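Long-range contacts in ketosynthase (Streptomyces sp. MSC090213JE08, PDB 6KXD), which probably catalyses decarboxylative condensation of malonyl-[ACP] with an acyl group, the chain-extending step of a highly reducing type II polyketide synthase: residues R7-F15 and L181-D190; I229-L238 and H336-I347. All coordinates share one frame; numbering follows the deposited sequence.

Both contacts set a helix against neighbouring antiparallel strands of one mixed sheet: interaction 1 uses strand 10-19 and helix 172-185, interaction 2 strand 234-242 and helix 341-355. Interaction 1 lies near the edge of the chain, about 19 Å from its centre, and combines a small apolar patch with arginines, a salt bridge and a water. Interaction 2, about 3 Å from the centre, is wholly buried; glycines, alanines and aliphatic side chains dominate, with the hydrogen bonds between the two segments confined to the backbone. The two centres are about 22 Å apart, yet Leu12 and Phe15 of 7-15 pack against Leu238 and Ile347, joining the contacts through the core.

Interaction 1 of 2, residues R7-F15 and L181-D190; sequences RRRVVLTGF and LDSIRSGEVD
Arg8 reaches over the C-terminal end of helix 172-185 and takes hold of the carbonyl of Ile184. The grip is side-on: Arg8 NE lies 3.0 Å from Ile184 O and Arg8 NH2 2.7 Å from the same oxygen, both bonds close to the guanidinium plane. A bend at chi3 (-47°) brings this edge round to the helix end, and Gly187 N donates to Ile184 O as well, so three N-H groups satisfy one carbonyl. Gly187, with positive phi, turns the chain out of the helix, and the loop returns Asp190 to Arg8, where Arg8 NH2 and Asp190 OD1 form a weak salt bridge at 3.3 Å. Glu244 binds Arg8 NH1.

Packing is closest beneath this arginine. The branched Val10 puts two methyls toward the helix, CG2 entering the notch between Leu181 CD1 (3.6 Å) and Ile184 CG2 (3.5 Å). Toward the N-terminus the contact loosens. A water joins Arg8 N to Arg185 O, and the exposed Arg7 lays its guanidinium flat on that of Arg185, centres 3.6 Å apart and planes 11° from parallel. Asp287 probably offsets the like charges: its carboxylate forms a salt bridge with Arg185 and its backbone oxygen accepts from Arg7. The opposite face of the Arg185 guanidinium rests on Leu181 CD2.

Putting a methionine in place of Arg8 would remove both donors to Ile184 O and would probably leave Asp190 and Glu244 without their shared positive mate.

The start of strand 10-19 is thus fastened to the helix C-terminus chiefly by hydrogen bonds from a charged guanidinium to a backbone carbonyl. An arginine there is likely to be stabilised by the partial negative charge of the helix end, while the valine seals the apolar interior below it.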
ATOM      1  N   ARG A   7     -26.659  -4.465   4.320  1.00 78.26           N
ATOM      2  CA  ARG A   7     -25.366  -3.780   3.982  1.00 75.92           C
ATOM      3  C   ARG A   7     -25.355  -3.425   2.495  1.00 70.18           C
ATOM      4  O   ARG A   7     -25.923  -4.143   1.674  1.00 64.36           O
ATOM      5  CB  ARG A   7     -24.165  -4.658   4.356  1.00 78.54           C
ATOM      6  CG  ARG A   7     -23.824  -5.735   3.337  1.00 75.52           C
ATOM      7  CD  ARG A   7     -22.562  -6.481   3.721  1.00 76.78           C
ATOM      8  NE  ARG A   7     -22.363  -7.615   2.836  1.00 70.24           N
ATOM      9  CZ  ARG A   7     -21.614  -8.665   3.117  1.00 68.49           C
ATOM     10  NH1 ARG A   7     -20.841  -8.648   4.189  1.00 59.85           N
ATOM     11  NH2 ARG A   7     -21.674  -9.739   2.343  1.00 64.68           N
ATOM     12  N   ARG A   8     -24.710  -2.305   2.157  1.00 67.70           N
ATOM     13  CA  ARG A   8     -24.795  -1.748   0.810  1.00 63.36           C
ATOM     14  C   ARG A   8     -24.073  -2.687  -0.152  1.00 61.24           C
ATOM     15  O   ARG A   8     -23.008  -3.227   0.174  1.00 57.39           O
ATOM     16  CB  ARG A   8     -24.172  -0.356   0.709  1.00 65.01           C
ATOM     17  CG  ARG A   8     -24.617   0.614   1.793  1.00 72.58           C
ATOM     18  CD  ARG A   8     -24.604   2.039   1.277  1.00 77.12           C
ATOM     19  NE  ARG A   8     -23.368   2.348   0.566  1.00 70.32           N
ATOM     20  CZ  ARG A   8     -23.203   3.373  -0.269  1.00 71.97           C
ATOM     21  NH1 ARG A   8     -24.227   3.848  -0.966  1.00 75.62           N
ATOM     22  NH2 ARG A   8     -22.009   3.925  -0.391  1.00 56.32           N
ATOM     23  N   ARG A   9     -24.675  -2.854  -1.330  1.00 57.47           N
ATOM     24  CA  ARG A   9     -24.172  -3.733  -2.368  1.00 56.19           C
ATOM     25  C   ARG A   9     -23.303  -2.899  -3.308  1.00 55.47           C
ATOM     26  O   ARG A   9     -23.564  -1.737  -3.521  1.00 53.84           O
ATOM     27  CB  ARG A   9     -25.323  -4.400  -3.125  1.00 60.38           C
ATOM     28  CG  ARG A   9     -25.920  -5.617  -2.427  1.00 58.78           C
ATOM     29  CD  ARG A   9     -27.182  -6.114  -3.114  1.00 64.42           C
ATOM     30  NE  ARG A   9     -27.119  -6.081  -4.571  1.00 68.58           N
ATOM     31  CZ  ARG A   9     -27.211  -7.139  -5.375  1.00 73.37           C
ATOM     32  NH1 ARG A   9     -27.039  -8.359  -4.902  1.00 84.52           N
ATOM     33  NH2 ARG A   9     -27.457  -6.973  -6.662  1.00 75.29           N
ATOM     34  N   VAL A  10     -22.230  -3.513  -3.802  1.00 54.62           N
ATOM     35  CA  VAL A  10     -21.195  -2.828  -4.578  1.00 52.30           C
ATOM     36  C   VAL A  10     -20.935  -3.615  -5.860  1.00 46.48           C
ATOM     37  O   VAL A  10     -20.706  -4.833  -5.800  1.00 55.20           O
ATOM     38  CB  VAL A  10     -19.900  -2.721  -3.753  1.00 49.33           C
ATOM     39  CG1 VAL A  10     -18.774  -2.053  -4.539  1.00 49.10           C
ATOM     40  CG2 VAL A  10     -20.162  -2.046  -2.416  1.00 52.99           C
ATOM     41  N   VAL A  11     -20.851  -2.903  -6.981  1.00 52.44           N
ATOM     42  CA  VAL A  11     -20.808  -3.491  -8.291  1.00 47.89           C
ATOM     43  C   VAL A  11     -19.660  -2.898  -9.103  1.00 50.37           C
ATOM     44  O   VAL A  11     -19.223  -1.783  -8.868  1.00 49.31           O
ATOM     45  CB  VAL A  11     -22.168  -3.322  -8.999  1.00 54.40           C
ATOM     46  CG1 VAL A  11     -23.218  -4.239  -8.373  1.00 51.96           C
ATOM     47  CG2 VAL A  11     -22.647  -1.873  -8.996  1.00 50.63           C
ATOM     48  N   LEU A  12     -19.179  -3.709 -10.048  1.00 49.41           N
ATOM     49  CA  LEU A  12     -18.132  -3.357 -10.953  1.00 49.70           C
ATOM     50  C   LEU A  12     -18.762  -2.811 -12.220  1.00 54.42           C
ATOM     51  O   LEU A  12     -19.278  -3.597 -13.020  1.00 56.77           O
ATOM     52  CB  LEU A  12     -17.282  -4.588 -11.279  1.00 50.29           C
ATOM     53  CG  LEU A  12     -16.491  -5.153 -10.095  1.00 53.46           C
ATOM     54  CD1 LEU A  12     -15.819  -6.476 -10.422  1.00 50.97           C
ATOM     55  CD2 LEU A  12     -15.447  -4.147  -9.626  1.00 52.04           C
ATOM     56  N   THR A  13     -18.632  -1.499 -12.418  1.00 49.99           N
ATOM     57  CA  THR A  13     -19.196  -0.823 -13.571  1.00 58.36           C
ATOM     58  C   THR A  13     -18.153  -0.490 -14.636  1.00 54.54           C
ATOM     59  O   THR A  13     -18.527  -0.098 -15.738  1.00 55.56           O
ATOM     60  CB  THR A  13     -19.929   0.439 -13.124  1.00 60.49           C
ATOM     61  OG1 THR A  13     -19.012   1.219 -12.363  1.00 52.63           O
ATOM     62  CG2 THR A  13     -21.142   0.109 -12.286  1.00 65.17           C
ATOM     63  N   GLY A  14     -16.854  -0.607 -14.336  1.00 46.06           N
ATOM     64  CA  GLY A  14     -15.842  -0.301 -15.342  1.00 44.47           C
ATOM     65  C   GLY A  14     -14.563  -1.075 -15.101  1.00 51.29           C
ATOM     66  O   GLY A  14     -14.207  -1.331 -13.956  1.00 48.81           O
ATOM     67  N   PHE A  15     -13.922  -1.488 -16.193  1.00 45.00           N
ATOM     68  CA  PHE A  15     -12.642  -2.152 -16.180  1.00 47.21           C
ATOM     69  C   PHE A  15     -11.695  -1.428 -17.112  1.00 50.03           C
ATOM     70  O   PHE A  15     -12.039  -1.133 -18.262  1.00 53.75           O
ATOM     71  CB  PHE A  15     -12.720  -3.597 -16.686  1.00 47.35           C
ATOM     72  CG  PHE A  15     -13.572  -4.542 -15.876  1.00 51.16           C
ATOM     73  CD1 PHE A  15     -13.646  -4.440 -14.498  1.00 51.79           C
ATOM     74  CD2 PHE A  15     -14.253  -5.584 -16.494  1.00 53.07           C
ATOM     75  CE1 PHE A  15     -14.407  -5.330 -13.760  1.00 55.49           C
ATOM     76  CE2 PHE A  15     -14.992  -6.489 -15.753  1.00 57.64           C
ATOM     77  CZ  PHE A  15     -15.072  -6.359 -14.385  1.00 56.00           C
ATOM     78  N   LEU A 181     -14.427  -1.721  -1.628  1.00 43.23           N
ATOM     79  CA  LEU A 181     -15.646  -2.341  -1.202  1.00 45.73           C
ATOM     80  C   LEU A 181     -15.991  -1.829   0.194  1.00 48.81           C
ATOM     81  O   LEU A 181     -17.108  -1.378   0.438  1.00 47.99           O
ATOM     82  CB  LEU A 181     -15.469  -3.854  -1.215  1.00 46.00           C
ATOM     83  CG  LEU A 181     -16.558  -4.630  -0.493  1.00 49.95           C
ATOM     84  CD1 LEU A 181     -17.859  -4.514  -1.258  1.00 47.34           C
ATOM     85  CD2 LEU A 181     -16.109  -6.068  -0.311  1.00 50.51           C
ATOM     86  N   ASP A 182     -15.022  -1.883   1.107  1.00 42.28           N
ATOM     87  CA  ASP A 182     -15.266  -1.431   2.468  1.00 44.71           C
ATOM     88  C   ASP A 182     -15.621   0.048   2.472  1.00 47.33           C
ATOM     89  O   ASP A 182     -16.502   0.474   3.248  1.00 43.84           O
ATOM     90  CB  ASP A 182     -14.046  -1.683   3.340  1.00 42.10           C
ATOM     91  CG  ASP A 182     -13.870  -3.138   3.679  1.00 48.47           C
ATOM     92  OD1 ASP A 182     -14.900  -3.895   3.611  1.00 45.96           O
ATOM     93  OD2 ASP A 182     -12.735  -3.500   4.059  1.00 43.07           O
ATOM     94  N   SER A 183     -14.974   0.827   1.590  1.00 42.75           N
ATOM     95  CA  SER A 183     -15.171   2.243   1.607  1.00 41.75           C
ATOM     96  C   SER A 183     -16.593   2.566   1.138  1.00 44.25           C
ATOM     97  O   SER A 183     -17.268   3.432   1.729  1.00 46.04           O
ATOM     98  CB  SER A 183     -14.118   2.965   0.798  1.00 40.92           C
ATOM     99  OG  SER A 183     -12.825   2.819   1.385  1.00 40.75           O
ATOM    100  N   ILE A 184     -17.040   1.868   0.099  1.00 43.53           N
ATOM    101  CA  ILE A 184     -18.424   2.056  -0.395  1.00 47.85           C
ATOM    102  C   ILE A 184     -19.421   1.486   0.622  1.00 45.47           C
ATOM    103  O   ILE A 184     -20.433   2.120   0.924  1.00 51.57           O
ATOM    104  CB  ILE A 184     -18.603   1.474  -1.804  1.00 48.65           C
ATOM    105  CG1 ILE A 184     -17.784   2.276  -2.809  1.00 47.17           C
ATOM    106  CG2 ILE A 184     -20.076   1.449  -2.200  1.00 52.07           C
ATOM    107  CD1 ILE A 184     -17.593   1.603  -4.140  1.00 43.60           C
ATOM    108  N   ARG A 185     -19.126   0.319   1.194  1.00 48.03           N
ATOM    109  CA  ARG A 185     -20.057  -0.309   2.134  1.00 48.92           C
ATOM    110  C   ARG A 185     -20.308   0.615   3.333  1.00 54.66           C
ATOM    111  O   ARG A 185     -21.424   0.639   3.850  1.00 54.88           O
ATOM    112  CB  ARG A 185     -19.565  -1.650   2.665  1.00 47.23           C
ATOM    113  CG  ARG A 185     -19.871  -2.824   1.754  1.00 52.60           C
ATOM    114  CD  ARG A 185     -19.271  -4.062   2.399  1.00 56.94           C
ATOM    115  NE  ARG A 185     -19.614  -5.281   1.708  1.00 59.34           N
ATOM    116  CZ  ARG A 185     -19.065  -6.455   1.983  1.00 59.25           C
ATOM    117  NH1 ARG A 185     -18.440  -6.641   3.138  1.00 52.68           N
ATOM    118  NH2 ARG A 185     -19.145  -7.426   1.097  1.00 60.38           N
ATOM    119  N   SER A 186     -19.288   1.391   3.720  1.00 50.07           N
ATOM    120  CA  SER A 186     -19.335   2.318   4.849  1.00 48.97           C
ATOM    121  C   SER A 186     -20.310   3.468   4.614  1.00 45.84           C
ATOM    122  O   SER A 186     -20.588   4.226   5.554  1.00 50.25           O
ATOM    123  CB  SER A 186     -17.990   2.889   5.146  1.00 50.11           C
ATOM    124  OG  SER A 186     -17.666   3.901   4.215  1.00 44.11           O
ATOM    125  N   GLY A 187     -20.660   3.695   3.352  1.00 48.71           N
ATOM    126  CA  GLY A 187     -21.540   4.713   2.951  1.00 48.17           C
ATOM    127  C   GLY A 187     -20.832   6.020   2.684  1.00 47.35           C
ATOM    128  O   GLY A 187     -21.430   6.943   2.181  1.00 54.48           O
ATOM    129  N   GLU A 188     -19.545   6.109   3.006  1.00 47.96           N
ATOM    130  CA  GLU A 188     -18.833   7.386   2.944  1.00 47.36           C
ATOM    131  C   GLU A 188     -18.520   7.825   1.510  1.00 47.75           C
ATOM    132  O   GLU A 188     -18.312   9.010   1.266  1.00 49.94           O
ATOM    133  CB  GLU A 188     -17.567   7.292   3.787  1.00 44.44           C
ATOM    134  CG  GLU A 188     -17.861   7.320   5.272  1.00 52.45           C
ATOM    135  CD  GLU A 188     -16.718   6.850   6.149  1.00 59.05           C
ATOM    136  OE1 GLU A 188     -15.563   6.871   5.687  1.00 54.21           O
ATOM    137  OE2 GLU A 188     -16.998   6.465   7.310  1.00 62.63           O
ATOM    138  N   VAL A 189     -18.457   6.873   0.572  1.00 45.00           N
ATOM    139  CA  VAL A 189     -18.256   7.160  -0.808  1.00 47.32           C
ATOM    140  C   VAL A 189     -19.120   6.191  -1.588  1.00 41.08           C
ATOM    141  O   VAL A 189     -19.439   5.138  -1.078  1.00 46.82           O
ATOM    142  CB  VAL A 189     -16.777   7.022  -1.235  1.00 46.80           C
ATOM    143  CG1 VAL A 189     -15.893   8.014  -0.486  1.00 44.19           C
ATOM    144  CG2 VAL A 189     -16.279   5.594  -1.075  1.00 42.34           C
ATOM    145  N   ASP A 190     -19.464   6.578  -2.815  1.00 45.66           N
ATOM    146  CA  ASP A 190     -20.303   5.795  -3.674  1.00 53.00           C
ATOM    147  C   ASP A 190     -19.475   5.251  -4.832  1.00 48.62           C
ATOM    148  O   ASP A 190     -19.976   4.500  -5.667  1.00 50.49           O
ATOM    149  CB  ASP A 190     -21.494   6.623  -4.165  1.00 60.89           C
ATOM    150  CG  ASP A 190     -22.628   6.651  -3.159  1.00 74.58           C
ATOM    151  OD1 ASP A 190     -22.342   6.857  -1.961  1.00 83.61           O
ATOM    152  OD2 ASP A 190     -23.793   6.447  -3.572  1.00 91.66           O
TER
HETATM  153  O   HOH W   1     -22.921  -1.786   3.913  1.00 60.55           O

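Interaction 2 of 2, residues I229-L238 and H336-I347; sequences ILTGEGAGIL and HSMGAASALGAI
Gly232, Gly234 and Gly236 form shallow hollows along 229-238, and small residues of 336-347 fill them. The backbone around Gly232 lies against Ser337, whose CB is 3.5 Å from Glu233 N. Ala340 pushes its methyl at Gly234, with CB 3.3 Å from Gly234 O, and Ala343 does the same one step on, CB 3.5 Å from Gly236 O. A CB on Gly232 would probably press on His336 O and Ser337 CA, and one on Gly236 on Ile347 CD1 and the backbone of Ala343 and Leu344. Gly234 adopts backbone angles at which a side chain would jam against the preceding carbonyl. With Gly234 and Gly236 in the strand, the axes of strand 234-238 and helix 341-347 can come within 6.9 Å.

Larger bumps close the fit around Gly236 and Leu238. Ile347 lays CD1 on Gly236 CA at 3.7 Å, and Leu238 slides past it in the opposite direction, its CD2 reaching the methyl of Ala346. Leu344 CD2 lies on the carbonyl oxygen of Ala235.

Around Leu230 to Gly232 the fit passes to the backbone. His336 N donates to Leu230 O at 2.7 Å, almost straight (172°), while the return bond from Gly232 N to His336 O is weak. Ile229 CD1 nudges His336 CB. Met338, bent at chi2 (-48°), folds back so that SD sits over the centre of the His336 ring and CE meets Thr231 CB and CG2 at 4.0 Å.

His336 also touches Cys170, consistent with the cysteine-histidine neighbourhood of beta-ketoacyl synthase active sites. Glu233, pointing away from the helix, is held by Tyr81 and Arg44. The chemistry is that of a buried core: shape fit and dispersion carry the strand-helix packing, while a single backbone bridge, one strong bond and one weak, ties the loop bearing His336 to 229-232.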
ATOM      1  N   ILE A 229       8.453 -18.266 -12.484  1.00 49.99           N
ATOM      2  CA  ILE A 229       7.640 -17.198 -12.968  1.00 51.36           C
ATOM      3  C   ILE A 229       8.356 -16.511 -14.130  1.00 47.46           C
ATOM      4  O   ILE A 229       9.557 -16.646 -14.316  1.00 44.37           O
ATOM      5  CB  ILE A 229       7.370 -16.175 -11.845  1.00 48.77           C
ATOM      6  CG1 ILE A 229       8.593 -15.311 -11.534  1.00 48.26           C
ATOM      7  CG2 ILE A 229       6.834 -16.848 -10.584  1.00 52.24           C
ATOM      8  CD1 ILE A 229       8.234 -13.961 -10.882  1.00 51.67           C
ATOM      9  N   LEU A 230       7.602 -15.634 -14.793  1.00 47.53           N
ATOM     10  CA  LEU A 230       8.186 -14.548 -15.541  1.00 45.27           C
ATOM     11  C   LEU A 230       7.671 -13.256 -14.903  1.00 44.27           C
ATOM     12  O   LEU A 230       6.529 -13.234 -14.525  1.00 48.70           O
ATOM     13  CB  LEU A 230       7.719 -14.606 -16.996  1.00 48.96           C
ATOM     14  CG  LEU A 230       8.281 -15.743 -17.848  1.00 50.20           C
ATOM     15  CD1 LEU A 230       7.537 -15.806 -19.178  1.00 51.11           C
ATOM     16  CD2 LEU A 230       9.780 -15.576 -18.063  1.00 47.28           C
ATOM     17  N   THR A 231       8.543 -12.260 -14.779  1.00 46.79           N
ATOM     18  CA  THR A 231       8.158 -10.925 -14.270  1.00 45.59           C
ATOM     19  C   THR A 231       7.310 -10.238 -15.343  1.00 50.00           C
ATOM     20  O   THR A 231       7.508 -10.433 -16.561  1.00 47.18           O
ATOM     21  CB  THR A 231       9.376 -10.092 -13.894  1.00 45.52           C
ATOM     22  OG1 THR A 231      10.101  -9.758 -15.068  1.00 49.43           O
ATOM     23  CG2 THR A 231      10.317 -10.780 -12.937  1.00 46.78           C
ATOM     24  N   GLY A 232       6.302  -9.511 -14.872  1.00 46.83           N
ATOM     25  CA  GLY A 232       5.302  -8.902 -15.662  1.00 43.00           C
ATOM     26  C   GLY A 232       5.034  -7.495 -15.177  1.00 38.07           C
ATOM     27  O   GLY A 232       5.782  -6.952 -14.379  1.00 46.63           O
ATOM     28  N   GLU A 233       4.024  -6.887 -15.787  1.00 44.81           N
ATOM     29  CA  GLU A 233       3.701  -5.546 -15.521  1.00 43.03           C
ATOM     30  C   GLU A 233       2.330  -5.235 -16.101  1.00 43.65           C
ATOM     31  O   GLU A 233       1.667  -6.068 -16.705  1.00 42.33           O
ATOM     32  CB  GLU A 233       4.758  -4.625 -16.119  1.00 44.90           C
ATOM     33  CG  GLU A 233       4.899  -4.751 -17.646  1.00 45.93           C
ATOM     34  CD  GLU A 233       5.697  -3.643 -18.283  1.00 44.56           C
ATOM     35  OE1 GLU A 233       6.515  -3.006 -17.591  1.00 44.29           O
ATOM     36  OE2 GLU A 233       5.473  -3.405 -19.483  1.00 51.75           O
ATOM     37  N   GLY A 234       1.907  -3.996 -15.881  1.00 43.27           N
ATOM     38  CA  GLY A 234       0.652  -3.554 -16.379  1.00 42.72           C
ATOM     39  C   GLY A 234      -0.174  -2.904 -15.297  1.00 44.16           C
ATOM     40  O   GLY A 234       0.315  -2.571 -14.270  1.00 39.74           O
ATOM     41  N   ALA A 235      -1.441  -2.673 -15.601  1.00 46.53           N
ATOM     42  CA  ALA A 235      -2.338  -2.083 -14.641  1.00 40.80           C
ATOM     43  C   ALA A 235      -3.730  -2.629 -14.901  1.00 41.83           C
ATOM     44  O   ALA A 235      -4.166  -2.821 -16.056  1.00 41.83           O
ATOM     45  CB  ALA A 235      -2.281  -0.586 -14.770  1.00 39.76           C
ATOM     46  N   GLY A 236      -4.440  -2.895 -13.810  1.00 39.03           N
ATOM     47  CA  GLY A 236      -5.826  -3.091 -13.863  1.00 39.01           C
ATOM     48  C   GLY A 236      -6.499  -2.148 -12.918  1.00 43.12           C
ATOM     49  O   GLY A 236      -6.081  -2.043 -11.761  1.00 40.23           O
ATOM     50  N   ILE A 237      -7.496  -1.441 -13.437  1.00 40.19           N
ATOM     51  CA  ILE A 237      -8.304  -0.556 -12.631  1.00 43.03           C
ATOM     52  C   ILE A 237      -9.748  -0.966 -12.786  1.00 42.11           C
ATOM     53  O   ILE A 237     -10.252  -1.113 -13.924  1.00 44.07           O
ATOM     54  CB  ILE A 237      -8.065   0.921 -12.972  1.00 40.98           C
ATOM     55  CG1 ILE A 237      -6.599   1.312 -12.778  1.00 44.34           C
ATOM     56  CG2 ILE A 237      -8.971   1.800 -12.144  1.00 39.40           C
ATOM     57  CD1 ILE A 237      -6.162   1.355 -11.309  1.00 45.04           C
ATOM     58  N   LEU A 238     -10.408  -1.097 -11.636  1.00 41.10           N
ATOM     59  CA  LEU A 238     -11.784  -1.445 -11.565  1.00 45.42           C
ATOM     60  C   LEU A 238     -12.557  -0.252 -11.016  1.00 46.08           C
ATOM     61  O   LEU A 238     -12.138   0.368 -10.037  1.00 42.28           O
ATOM     62  CB  LEU A 238     -11.967  -2.658 -10.656  1.00 42.01           C
ATOM     63  CG  LEU A 238     -11.316  -3.952 -11.143  1.00 45.69           C
ATOM     64  CD1 LEU A 238      -9.854  -4.003 -10.724  1.00 46.72           C
ATOM     65  CD2 LEU A 238     -12.051  -5.165 -10.607  1.00 47.22           C
ATOM     66  N   HIS A 336       3.917 -12.811 -13.936  1.00 43.87           N
ATOM     67  CA  HIS A 336       3.627 -12.275 -12.619  1.00 45.39           C
ATOM     68  C   HIS A 336       3.713 -10.753 -12.709  1.00 40.08           C
ATOM     69  O   HIS A 336       4.826 -10.216 -12.683  1.00 44.69           O
ATOM     70  CB  HIS A 336       4.590 -12.859 -11.589  1.00 50.33           C
ATOM     71  CG  HIS A 336       4.196 -12.523 -10.191  1.00 50.28           C
ATOM     72  ND1 HIS A 336       3.267 -11.522  -9.909  1.00 47.74           N
ATOM     73  CD2 HIS A 336       4.576 -13.044  -9.009  1.00 52.10           C
ATOM     74  CE1 HIS A 336       3.111 -11.435  -8.596  1.00 52.91           C
ATOM     75  NE2 HIS A 336       3.912 -12.356  -8.018  1.00 50.22           N
ATOM     76  N   SER A 337       2.565 -10.095 -12.809  1.00 42.47           N
ATOM     77  CA  SER A 337       2.515  -8.641 -13.047  1.00 45.74           C
ATOM     78  C   SER A 337       2.527  -7.867 -11.719  1.00 47.63           C
ATOM     79  O   SER A 337       2.079  -6.725 -11.649  1.00 43.34           O
ATOM     80  CB  SER A 337       1.353  -8.274 -13.909  1.00 43.81           C
ATOM     81  OG  SER A 337       0.119  -8.650 -13.339  1.00 46.67           O
ATOM     82  N   MET A 338       3.050  -8.512 -10.673  1.00 42.95           N
ATOM     83  CA  MET A 338       3.390  -7.878  -9.411  1.00 40.86           C
ATOM     84  C   MET A 338       2.133  -7.178  -8.858  1.00 39.85           C
ATOM     85  O   MET A 338       1.059  -7.810  -8.670  1.00 43.26           O
ATOM     86  CB  MET A 338       4.585  -6.948  -9.637  1.00 42.57           C
ATOM     87  CG  MET A 338       5.818  -7.651 -10.193  1.00 44.00           C
ATOM     88  SD  MET A 338       6.218  -9.188  -9.252  1.00 49.94           S
ATOM     89  CE  MET A 338       7.495  -9.837 -10.335  1.00 54.54           C
ATOM     90  N   GLY A 339       2.204  -5.875  -8.617  1.00 49.68           N
ATOM     91  CA  GLY A 339       1.097  -5.188  -7.978  1.00 48.53           C
ATOM     92  C   GLY A 339      -0.148  -5.220  -8.830  1.00 45.27           C
ATOM     93  O   GLY A 339      -1.268  -5.170  -8.313  1.00 49.26           O
ATOM     94  N   ALA A 340       0.037  -5.412 -10.139  1.00 41.82           N
ATOM     95  CA  ALA A 340      -1.121  -5.487 -11.014  1.00 41.89           C
ATOM     96  C   ALA A 340      -1.771  -6.874 -10.980  1.00 39.85           C
ATOM     97  O   ALA A 340      -2.878  -7.059 -11.503  1.00 41.32           O
ATOM     98  CB  ALA A 340      -0.707  -5.131 -12.408  1.00 40.79           C
ATOM     99  N   ALA A 341      -1.069  -7.862 -10.425  1.00 42.60           N
ATOM    100  CA  ALA A 341      -1.429  -9.233 -10.692  1.00 43.07           C
ATOM    101  C   ALA A 341      -2.846  -9.511 -10.230  1.00 42.88           C
ATOM    102  O   ALA A 341      -3.644  -9.954 -11.030  1.00 41.22           O
ATOM    103  CB  ALA A 341      -0.444 -10.196 -10.115  1.00 42.58           C
ATOM    104  N   SER A 342      -3.175  -9.201  -8.969  1.00 38.80           N
ATOM    105  CA  SER A 342      -4.465  -9.556  -8.463  1.00 39.11           C
ATOM    106  C   SER A 342      -5.554  -8.654  -9.053  1.00 36.06           C
ATOM    107  O   SER A 342      -6.689  -9.050  -9.075  1.00 40.53           O
ATOM    108  CB  SER A 342      -4.499  -9.576  -6.922  1.00 42.16           C
ATOM    109  OG  SER A 342      -3.942  -8.404  -6.349  1.00 42.61           O
ATOM    110  N   ALA A 343      -5.199  -7.438  -9.504  1.00 39.81           N
ATOM    111  CA  ALA A 343      -6.156  -6.544 -10.093  1.00 39.77           C
ATOM    112  C   ALA A 343      -6.555  -7.069 -11.484  1.00 40.47           C
ATOM    113  O   ALA A 343      -7.750  -7.151 -11.782  1.00 42.32           O
ATOM    114  CB  ALA A 343      -5.608  -5.155 -10.188  1.00 38.23           C
ATOM    115  N   LEU A 344      -5.538  -7.441 -12.260  1.00 39.06           N
ATOM    116  CA  LEU A 344      -5.731  -8.108 -13.585  1.00 45.58           C
ATOM    117  C   LEU A 344      -6.454  -9.442 -13.398  1.00 43.67           C
ATOM    118  O   LEU A 344      -7.385  -9.714 -14.117  1.00 44.88           O
ATOM    119  CB  LEU A 344      -4.399  -8.253 -14.311  1.00 43.32           C
ATOM    120  CG  LEU A 344      -3.828  -6.936 -14.834  1.00 42.85           C
ATOM    121  CD1 LEU A 344      -2.391  -7.077 -15.311  1.00 47.32           C
ATOM    122  CD2 LEU A 344      -4.740  -6.324 -15.905  1.00 47.13           C
ATOM    123  N   GLY A 345      -6.147 -10.184 -12.331  1.00 44.87           N
ATOM    124  CA  GLY A 345      -6.942 -11.378 -11.973  1.00 44.07           C
ATOM    125  C   GLY A 345      -8.388 -11.068 -11.666  1.00 43.70           C
ATOM    126  O   GLY A 345      -9.332 -11.783 -12.122  1.00 48.22           O
ATOM    127  N   ALA A 346      -8.622 -10.032 -10.848  1.00 42.31           N
ATOM    128  CA  ALA A 346      -9.964  -9.619 -10.535  1.00 40.87           C
ATOM    129  C   ALA A 346     -10.759  -9.315 -11.814  1.00 44.34           C
ATOM    130  O   ALA A 346     -11.952  -9.627 -11.886  1.00 44.68           O
ATOM    131  CB  ALA A 346      -9.952  -8.405  -9.618  1.00 40.77           C
ATOM    132  N   ILE A 347     -10.136  -8.597 -12.752  1.00 43.89           N
ATOM    133  CA  ILE A 347     -10.831  -8.202 -13.965  1.00 45.80           C
ATOM    134  C   ILE A 347     -11.151  -9.476 -14.767  1.00 48.87           C
ATOM    135  O   ILE A 347     -12.272  -9.651 -15.223  1.00 52.18           O
ATOM    136  CB  ILE A 347     -10.043  -7.167 -14.770  1.00 47.12           C
ATOM    137  CG1 ILE A 347      -9.963  -5.856 -13.997  1.00 44.54           C
ATOM    138  CG2 ILE A 347     -10.691  -6.935 -16.142  1.00 46.06           C
ATOM    139  CD1 ILE A 347      -9.022  -4.850 -14.610  1.00 43.18           C
TER